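Local coordinates for lipid II:glycine glycyltransferase (Staphylococcus aureus, PDB 6SNR), which probably attaches the first glycine of the pentaglycine interpeptide bridge to the lysine side chain of lipid II, using glycyl-tRNA as donor, at residues M148-D153 with W377-S382; K315-Y320 with T351-G356. All coordinates share one frame; numbering follows the deposited sequence.

Contact 1 of 2, residues M148-D153 with W377-S382; sequences MITPID and WGTYLS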
ATOM      1  N   MET A 148       8.252   3.626  -3.999  1.00 17.17           N
ATOM      2  CA  MET A 148       8.487   4.577  -2.932  1.00 17.46           C
ATOM      3  C   MET A 148       8.084   4.000  -1.601  1.00 17.49           C
ATOM      4  O   MET A 148       6.908   3.626  -1.391  1.00 17.46           O
ATOM      5  CB  MET A 148       7.719   5.879  -3.197  1.00 17.84           C
ATOM      6  CG  MET A 148       8.108   6.521  -4.512  1.00 19.72           C
ATOM      7  SD  MET A 148       9.693   7.385  -4.454  1.00 20.33           S
ATOM      8  CE  MET A 148       9.159   8.958  -3.767  1.00 22.82           C
ATOM      9  N   ILE A 149       9.057   3.915  -0.698  1.00 16.45           N
ATOM     10  CA  ILE A 149       8.861   3.189   0.498  1.00 18.23           C
ATOM     11  C   ILE A 149       9.121   4.025   1.761  1.00 18.43           C
ATOM     12  O   ILE A 149      10.162   4.644   1.872  1.00 17.63           O
ATOM     13  CB  ILE A 149       9.813   1.978   0.528  1.00 19.42           C
ATOM     14  CG1 ILE A 149       9.567   1.049  -0.681  1.00 20.12           C
ATOM     15  CG2 ILE A 149       9.595   1.166   1.788  1.00 19.85           C
ATOM     16  CD1 ILE A 149      10.371  -0.262  -0.638  1.00 22.56           C
ATOM     17  N   THR A 150       8.204   3.931   2.706  1.00 16.66           N
ATOM     18  CA  THR A 150       8.333   4.581   4.028  1.00 18.39           C
ATOM     19  C   THR A 150       8.776   3.586   5.093  1.00 18.69           C
ATOM     20  O   THR A 150       8.114   2.600   5.337  1.00 18.48           O
ATOM     21  CB  THR A 150       6.996   5.212   4.481  1.00 18.69           C
ATOM     22  OG1 THR A 150       6.500   6.114   3.473  1.00 19.88           O
ATOM     23  CG2 THR A 150       7.162   5.931   5.841  1.00 20.23           C
ATOM     24  N   PRO A 151       9.908   3.860   5.779  1.00 20.24           N
ATOM     25  CA  PRO A 151      10.261   3.071   6.955  1.00 21.16           C
ATOM     26  C   PRO A 151       9.261   3.375   8.065  1.00 22.34           C
ATOM     27  O   PRO A 151       9.014   4.587   8.404  1.00 22.42           O
ATOM     28  CB  PRO A 151      11.664   3.569   7.332  1.00 22.46           C
ATOM     29  CG  PRO A 151      12.139   4.351   6.185  1.00 22.01           C
ATOM     30  CD  PRO A 151      10.923   4.878   5.471  1.00 21.04           C
ATOM     31  N   ILE A 152       8.662   2.322   8.618  1.00 20.76           N
ATOM     32  CA  ILE A 152       7.630   2.476   9.654  1.00 20.91           C
ATOM     33  C   ILE A 152       7.944   1.812  11.010  1.00 20.62           C
ATOM     34  O   ILE A 152       7.062   1.692  11.872  1.00 20.83           O
ATOM     35  CB  ILE A 152       6.239   2.024   9.166  1.00 19.89           C
ATOM     36  CG1 ILE A 152       6.278   0.606   8.555  1.00 18.29           C
ATOM     37  CG2 ILE A 152       5.723   2.998   8.116  1.00 20.29           C
ATOM     38  CD1 ILE A 152       4.915  -0.042   8.546  1.00 16.21           C
ATOM     39  N   ASP A 153       9.181   1.373  11.174  1.00 22.58           N
ATOM     40  CA  ASP A 153       9.623   0.807  12.447  1.00 22.34           C
ATOM     41  C   ASP A 153      10.096   1.952  13.331  1.00 24.74           C
ATOM     42  O   ASP A 153      11.270   2.068  13.720  1.00 25.44           O
ATOM     43  CB  ASP A 153      10.724  -0.249  12.259  1.00 24.70           C
ATOM     44  CG  ASP A 153      11.937   0.263  11.542  1.00 29.20           C
ATOM     45  OD1 ASP A 153      11.867   1.180  10.676  1.00 27.34           O
ATOM     46  OD2 ASP A 153      13.018  -0.304  11.836  1.00 35.75           O
ATOM     47  N   TRP A 377       5.741  11.542   1.828  1.00 18.81           N
ATOM     48  CA  TRP A 377       5.370  10.656   2.890  1.00 18.98           C
ATOM     49  C   TRP A 377       6.531   9.921   3.603  1.00 21.15           C
ATOM     50  O   TRP A 377       6.366   8.789   4.117  1.00 20.83           O
ATOM     51  CB  TRP A 377       4.338   9.637   2.314  1.00 18.29           C
ATOM     52  CG  TRP A 377       3.023  10.313   2.138  1.00 17.63           C
ATOM     53  CD1 TRP A 377       2.489  10.769   0.997  1.00 19.72           C
ATOM     54  CD2 TRP A 377       2.076  10.611   3.177  1.00 17.51           C
ATOM     55  NE1 TRP A 377       1.248  11.348   1.246  1.00 22.00           N
ATOM     56  CE2 TRP A 377       0.976  11.252   2.575  1.00 18.43           C
ATOM     57  CE3 TRP A 377       2.069  10.423   4.573  1.00 18.64           C
ATOM     58  CZ2 TRP A 377      -0.138  11.729   3.329  1.00 19.48           C
ATOM     59  CZ3 TRP A 377       0.942  10.856   5.304  1.00 18.70           C
ATOM     60  CH2 TRP A 377      -0.128  11.537   4.660  1.00 18.50           C
ATOM     61  N   GLY A 378       7.690  10.572   3.716  1.00 18.73           N
ATOM     62  CA  GLY A 378       8.824   9.958   4.341  1.00 19.23           C
ATOM     63  C   GLY A 378       9.388   8.739   3.590  1.00 19.08           C
ATOM     64  O   GLY A 378      10.001   7.853   4.190  1.00 20.03           O
ATOM     65  N   THR A 379       9.242   8.808   2.281  1.00 20.60           N
ATOM     66  CA  THR A 379       9.615   7.719   1.399  1.00 21.03           C
ATOM     67  C   THR A 379      11.022   7.823   0.896  1.00 23.32           C
ATOM     68  O   THR A 379      11.538   8.938   0.684  1.00 21.63           O
ATOM     69  CB  THR A 379       8.705   7.703   0.169  1.00 19.51           C
ATOM     70  OG1 THR A 379       8.609   9.021  -0.396  1.00 20.26           O
ATOM     71  CG2 THR A 379       7.300   7.202   0.529  1.00 17.96           C
ATOM     72  N   TYR A 380      11.641   6.662   0.655  1.00 20.27           N
ATOM     73  CA  TYR A 380      12.837   6.603  -0.139  1.00 20.92           C
ATOM     74  C   TYR A 380      12.563   5.852  -1.414  1.00 20.17           C
ATOM     75  O   TYR A 380      11.632   5.045  -1.484  1.00 19.50           O
ATOM     76  CB  TYR A 380      14.002   5.960   0.598  1.00 20.86           C
ATOM     77  CG  TYR A 380      13.832   4.476   0.877  1.00 23.39           C
ATOM     78  CD1 TYR A 380      13.248   4.072   2.057  1.00 26.32           C
ATOM     79  CD2 TYR A 380      14.271   3.507  -0.019  1.00 25.91           C
ATOM     80  CE1 TYR A 380      13.064   2.763   2.358  1.00 30.16           C
ATOM     81  CE2 TYR A 380      14.108   2.144   0.316  1.00 25.74           C
ATOM     82  CZ  TYR A 380      13.494   1.813   1.508  1.00 28.65           C
ATOM     83  OH  TYR A 380      13.256   0.508   1.939  1.00 34.48           O
ATOM     84  N   LEU A 381      13.303   6.206  -2.457  1.00 20.89           N
ATOM     85  CA  LEU A 381      13.165   5.522  -3.735  1.00 19.87           C
ATOM     86  C   LEU A 381      13.916   4.209  -3.724  1.00 20.65           C
ATOM     87  O   LEU A 381      15.137   4.169  -3.484  1.00 21.66           O
ATOM     88  CB  LEU A 381      13.750   6.403  -4.833  1.00 21.09           C
ATOM     89  CG  LEU A 381      13.748   5.844  -6.226  1.00 23.18           C
ATOM     90  CD1 LEU A 381      12.348   5.983  -6.770  1.00 24.70           C
ATOM     91  CD2 LEU A 381      14.798   6.598  -7.049  1.00 27.69           C
ATOM     92  N   SER A 382      13.176   3.122  -4.011  1.00 18.92           N
ATOM     93  CA  SER A 382      13.706   1.765  -4.076  1.00 18.79           C
ATOM     94  C   SER A 382      13.825   1.373  -5.532  1.00 19.58           C
ATOM     95  O   SER A 382      12.798   1.165  -6.218  1.00 21.08           O
ATOM     96  CB  SER A 382      12.746   0.833  -3.311  1.00 19.71           C
ATOM     97  OG  SER A 382      13.239  -0.516  -3.303  1.00 22.75           O
TER

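Contact 2 of 2, residues K315-Y320 with T351-G356; sequences KSYYLY and TYDFGG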
ATOM      1  N   LYS A 315       6.726  -6.671   5.135  1.00 17.68           N
ATOM      2  CA  LYS A 315       6.375  -5.700   4.070  1.00 17.05           C
ATOM      3  C   LYS A 315       4.881  -5.422   4.087  1.00 15.76           C
ATOM      4  O   LYS A 315       4.071  -6.331   4.068  1.00 16.70           O
ATOM      5  CB  LYS A 315       6.782  -6.229   2.661  1.00 17.08           C
ATOM      6  CG  LYS A 315       8.275  -6.394   2.493  1.00 19.62           C
ATOM      7  CD  LYS A 315       8.641  -7.011   1.158  1.00 21.64           C
ATOM      8  CE  LYS A 315      10.148  -7.171   1.099  1.00 24.84           C
ATOM      9  NZ  LYS A 315      10.597  -7.683  -0.213  1.00 27.51           N
ATOM     10  N   SER A 316       4.513  -4.132   4.095  1.00 16.43           N
ATOM     11  CA  SER A 316       3.150  -3.737   3.867  1.00 15.83           C
ATOM     12  C   SER A 316       3.057  -2.923   2.598  1.00 14.84           C
ATOM     13  O   SER A 316       4.052  -2.320   2.157  1.00 14.99           O
ATOM     14  CB  SER A 316       2.549  -2.954   5.063  1.00 18.24           C
ATOM     15  OG  SER A 316       3.152  -1.669   5.219  1.00 16.74           O
ATOM     16  N   TYR A 317       1.867  -2.909   2.003  1.00 15.16           N
ATOM     17  CA  TYR A 317       1.633  -2.273   0.693  1.00 15.66           C
ATOM     18  C   TYR A 317       0.343  -1.485   0.657  1.00 15.33           C
ATOM     19  O   TYR A 317      -0.714  -2.025   0.942  1.00 15.79           O
ATOM     20  CB  TYR A 317       1.557  -3.310  -0.444  1.00 16.46           C
ATOM     21  CG  TYR A 317       2.667  -4.356  -0.481  1.00 14.80           C
ATOM     22  CD1 TYR A 317       2.656  -5.435   0.401  1.00 14.92           C
ATOM     23  CD2 TYR A 317       3.672  -4.312  -1.438  1.00 16.98           C
ATOM     24  CE1 TYR A 317       3.646  -6.369   0.356  1.00 15.77           C
ATOM     25  CE2 TYR A 317       4.690  -5.250  -1.477  1.00 16.81           C
ATOM     26  CZ  TYR A 317       4.640  -6.326  -0.608  1.00 16.71           C
ATOM     27  OH  TYR A 317       5.602  -7.307  -0.616  1.00 18.76           O
ATOM     28  N   TYR A 318       0.434  -0.199   0.286  1.00 15.76           N
ATOM     29  CA  TYR A 318      -0.729   0.608  -0.053  1.00 16.07           C
ATOM     30  C   TYR A 318      -1.073   0.319  -1.499  1.00 17.85           C
ATOM     31  O   TYR A 318      -0.416   0.793  -2.413  1.00 18.50           O
ATOM     32  CB  TYR A 318      -0.354   2.112   0.161  1.00 16.29           C
ATOM     33  CG  TYR A 318      -1.325   3.083  -0.481  1.00 18.95           C
ATOM     34  CD1 TYR A 318      -2.619   3.184  -0.033  1.00 19.10           C
ATOM     35  CD2 TYR A 318      -0.954   3.855  -1.540  1.00 21.41           C
ATOM     36  CE1 TYR A 318      -3.529   4.078  -0.585  1.00 21.93           C
ATOM     37  CE2 TYR A 318      -1.841   4.769  -2.101  1.00 21.97           C
ATOM     38  CZ  TYR A 318      -3.119   4.881  -1.605  1.00 22.68           C
ATOM     39  OH  TYR A 318      -4.059   5.766  -2.161  1.00 25.06           O
ATOM     40  N   LEU A 319      -2.076  -0.516  -1.708  1.00 17.20           N
ATOM     41  CA  LEU A 319      -2.370  -1.086  -3.027  1.00 20.30           C
ATOM     42  C   LEU A 319      -3.267  -0.196  -3.874  1.00 19.55           C
ATOM     43  O   LEU A 319      -2.979   0.029  -5.028  1.00 21.74           O
ATOM     44  CB  LEU A 319      -3.007  -2.474  -2.853  1.00 23.96           C
ATOM     45  CG  LEU A 319      -2.500  -3.732  -3.583  1.00 30.12           C
ATOM     46  CD1 LEU A 319      -3.612  -4.533  -4.237  1.00 32.10           C
ATOM     47  CD2 LEU A 319      -1.350  -3.507  -4.552  1.00 32.78           C
ATOM     48  N   TYR A 320      -4.346   0.324  -3.288  1.00 19.58           N
ATOM     49  CA  TYR A 320      -5.317   1.156  -3.966  1.00 20.59           C
ATOM     50  C   TYR A 320      -5.911   2.130  -2.957  1.00 19.76           C
ATOM     51  O   TYR A 320      -6.143   1.758  -1.812  1.00 20.33           O
ATOM     52  CB  TYR A 320      -6.482   0.321  -4.549  1.00 22.03           C
ATOM     53  CG  TYR A 320      -6.126  -0.573  -5.714  1.00 23.48           C
ATOM     54  CD1 TYR A 320      -6.002  -0.054  -6.973  1.00 27.72           C
ATOM     55  CD2 TYR A 320      -5.972  -1.955  -5.542  1.00 25.34           C
ATOM     56  CE1 TYR A 320      -5.670  -0.864  -8.065  1.00 28.82           C
ATOM     57  CE2 TYR A 320      -5.637  -2.781  -6.612  1.00 27.77           C
ATOM     58  CZ  TYR A 320      -5.507  -2.233  -7.865  1.00 28.78           C
ATOM     59  OH  TYR A 320      -5.181  -3.023  -8.934  1.00 30.66           O
ATOM     60  N   THR A 351       8.219  -1.777   6.635  1.00 18.37           N
ATOM     61  CA  THR A 351       8.155  -0.901   5.477  1.00 18.18           C
ATOM     62  C   THR A 351       6.723  -0.786   4.968  1.00 18.87           C
ATOM     63  O   THR A 351       5.947  -1.709   5.090  1.00 17.83           O
ATOM     64  CB  THR A 351       9.082  -1.334   4.312  1.00 19.51           C
ATOM     65  OG1 THR A 351       8.841  -2.704   3.993  1.00 19.62           O
ATOM     66  CG2 THR A 351      10.535  -1.169   4.699  1.00 19.27           C
ATOM     67  N   TYR A 352       6.415   0.357   4.390  1.00 19.37           N
ATOM     68  CA  TYR A 352       5.095   0.709   3.860  1.00 18.07           C
ATOM     69  C   TYR A 352       5.324   1.220   2.438  1.00 18.08           C
ATOM     70  O   TYR A 352       5.938   2.266   2.194  1.00 17.20           O
ATOM     71  CB  TYR A 352       4.457   1.761   4.754  1.00 16.96           C
ATOM     72  CG  TYR A 352       3.074   2.216   4.409  1.00 15.43           C
ATOM     73  CD1 TYR A 352       2.842   3.275   3.513  1.00 15.45           C
ATOM     74  CD2 TYR A 352       1.975   1.657   5.032  1.00 15.76           C
ATOM     75  CE1 TYR A 352       1.564   3.710   3.226  1.00 16.57           C
ATOM     76  CE2 TYR A 352       0.699   2.083   4.757  1.00 17.37           C
ATOM     77  CZ  TYR A 352       0.490   3.119   3.870  1.00 16.85           C
ATOM     78  OH  TYR A 352      -0.774   3.550   3.595  1.00 19.03           O
ATOM     79  N   ASP A 353       4.934   0.401   1.454  1.00 16.39           N
ATOM     80  CA  ASP A 353       5.277   0.588   0.059  1.00 17.93           C
ATOM     81  C   ASP A 353       4.111   1.236  -0.690  1.00 17.51           C
ATOM     82  O   ASP A 353       3.017   0.662  -0.843  1.00 16.44           O
ATOM     83  CB  ASP A 353       5.636  -0.812  -0.508  1.00 17.84           C
ATOM     84  CG  ASP A 353       6.202  -0.779  -1.888  1.00 22.52           C
ATOM     85  OD1 ASP A 353       6.061   0.215  -2.616  1.00 21.42           O
ATOM     86  OD2 ASP A 353       6.759  -1.832  -2.264  1.00 23.80           O
ATOM     87  N   PHE A 354       4.339   2.454  -1.201  1.00 17.00           N
ATOM     88  CA  PHE A 354       3.345   3.160  -1.995  1.00 17.62           C
ATOM     89  C   PHE A 354       3.266   2.737  -3.456  1.00 16.43           C
ATOM     90  O   PHE A 354       2.482   3.297  -4.219  1.00 17.29           O
ATOM     91  CB  PHE A 354       3.644   4.660  -1.979  1.00 17.65           C
ATOM     92  CG  PHE A 354       3.201   5.364  -0.731  1.00 17.14           C
ATOM     93  CD1 PHE A 354       4.043   5.454   0.355  1.00 17.92           C
ATOM     94  CD2 PHE A 354       2.006   6.071  -0.707  1.00 18.32           C
ATOM     95  CE1 PHE A 354       3.658   6.140   1.497  1.00 17.71           C
ATOM     96  CE2 PHE A 354       1.621   6.787   0.447  1.00 19.59           C
ATOM     97  CZ  PHE A 354       2.446   6.815   1.526  1.00 18.88           C
ATOM     98  N   GLY A 355       4.124   1.798  -3.862  1.00 16.76           N
ATOM     99  CA  GLY A 355       4.160   1.293  -5.217  1.00 17.18           C
ATOM    100  C   GLY A 355       4.946   2.173  -6.184  1.00 16.67           C
ATOM    101  O   GLY A 355       5.760   2.988  -5.769  1.00 17.46           O
ATOM    102  N   GLY A 356       4.625   2.041  -7.477  1.00 16.65           N
ATOM    103  CA  GLY A 356       5.515   2.486  -8.521  1.00 16.34           C
ATOM    104  C   GLY A 356       5.678   3.980  -8.732  1.00 16.64           C
ATOM    105  O   GLY A 356       4.767   4.758  -8.472  1.00 17.84           O
TER
HETATM  106  O   HOH W   1       6.887  -2.874   2.064  1.00 16.79           O
HETATM  107  O   HOH W   2       2.041  -0.932  -3.180  1.00 24.31           O
HETATM  108  O   HOH W   3      -0.288   2.162  -4.839  1.00 34.59           O

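Contact 1 of 2, residues M148-D153 with W377-S382
At one margin of the mixed sheet in the second acetyltransferase-like (GNAT-type) domain of this FemABX protein, strand 146-151 is joined antiparallel by 380-383, an outermost strand of that sheet. I149 and Y380 form the hydrogen-bonded pair. I149 N reaches Y380 O at 2.9 Å, nearly straight and in the carbonyl plane, while Y380 N returns to I149 O at 2.8 Å from 33° outside that carbonyl's plane. The same I149 O is approached by T379 CA, a CA-H...O contact. The N-to-C directions of the short segments 148-151 and 380-382 are 127° apart. M148 with L381 is the neighbouring non-hydrogen-bonded pair, and the pairing continues with backbone bonding between S382 and T147.

On the face carrying I149 and Y380, the two side chains run alongside each other. Y380 CG sits between its backbone N and carbonyl carbon (chi1 68°), which folds the ring back over I149; CB of I149 makes a CH-pi contact 4.1 Å from the ring centroid, displaced toward the rim. I149 CG2 lies near the phenol OH, CD1 packs on S382 CB, and P151 CD comes to the ring edge at CD1. S382 OG turns elsewhere, to E112 and K384.

On the other face, with M148 and L381, the M148 chain bends at both chi2 and chi3, laying SD against L381 CD1 at 3.8 Å and bringing CE to 3.4 Å from T379 OG1. That hydroxyl is bonded to K374 O. G378, with positive phi, lies in the turn leading into the strand, and W377 sends its indole away to F163, F354 and F373. T150 OG1, lying beside its own backbone N, donates to W377 O at 2.8 Å from above the carbonyl plane, with T379 CG2 3.2 Å from the same hydroxyl.

Contact 2 of 2, residues K315-Y320 with T351-G356
S316 grips T351 O twice: its backbone N donates at 3.0 Å and its OG at 2.8 Å, so one carbonyl accepts two bonds from a single residue. The hydroxyl is placed for this by chi1 68°, between backbone N and carbonyl carbon, and it also lies 3.5 Å from Y352 CD2. The parallel ladder then alternates: D353 N donates to S316 O, and Y318 N to D353 O at 2.9 Å. Water 1 ties S316 O to T351 OG1, and water 2 donates a hydrogen bond to each of Y318 O and D353 O.

Beyond the backbone, the side chains sort by face. With S316 and Y352, Y318 lays CB 3.7 Å from Y352 OH, and its CD2 meets F354 CD2 at 3.8 Å, the two rings oblique with planes at 62°. F354 in turn takes Y352 CE1 over one face. Y352 OH is hydrogen-bonded to Q337 OE1 of helix 332-347, which covers this face. On the other face the D353 and Y317 side chains cross obliquely with carboxylate and ring planes 27° apart, OD2 of D353 4.0 Å from Y317 CD2, while Y317 OH is held by D22 and L23, and K315 NZ by G21 and D110.

D353 OD1 accepts from G355 N, two residues on, at 2.8 Å: an Asx turn. In topology, strand 315-323, helix 332-347 and strand 351-356 make a beta-alpha-beta unit, whose parallel strands lie side by side within the mixed sheet of this acetyltransferase-like domain.

How the contacts relate
Both contacts belong to one mixed sheet and share a seam, since strands 146-151 and 351-356 are neighbours in it: M148 O accepts from F354 N and T150 N donates to Y352 O. The centre of contact 2 lies about 3 Å from the centre of the chain, that of contact 1 about 11 Å, at the edge strand; both are partly buried, with no fully exposed residue among those that touch. The inner contact is parallel, closed by one helical crossover, with a doubly gripped carbonyl, waters and oblique rings; the outer is antiparallel, joins segments far apart in sequence, and adds a CH-pi contact and a threonine hydroxyl on a backbone carbonyl. F354 links them, its CZ on W377 CB.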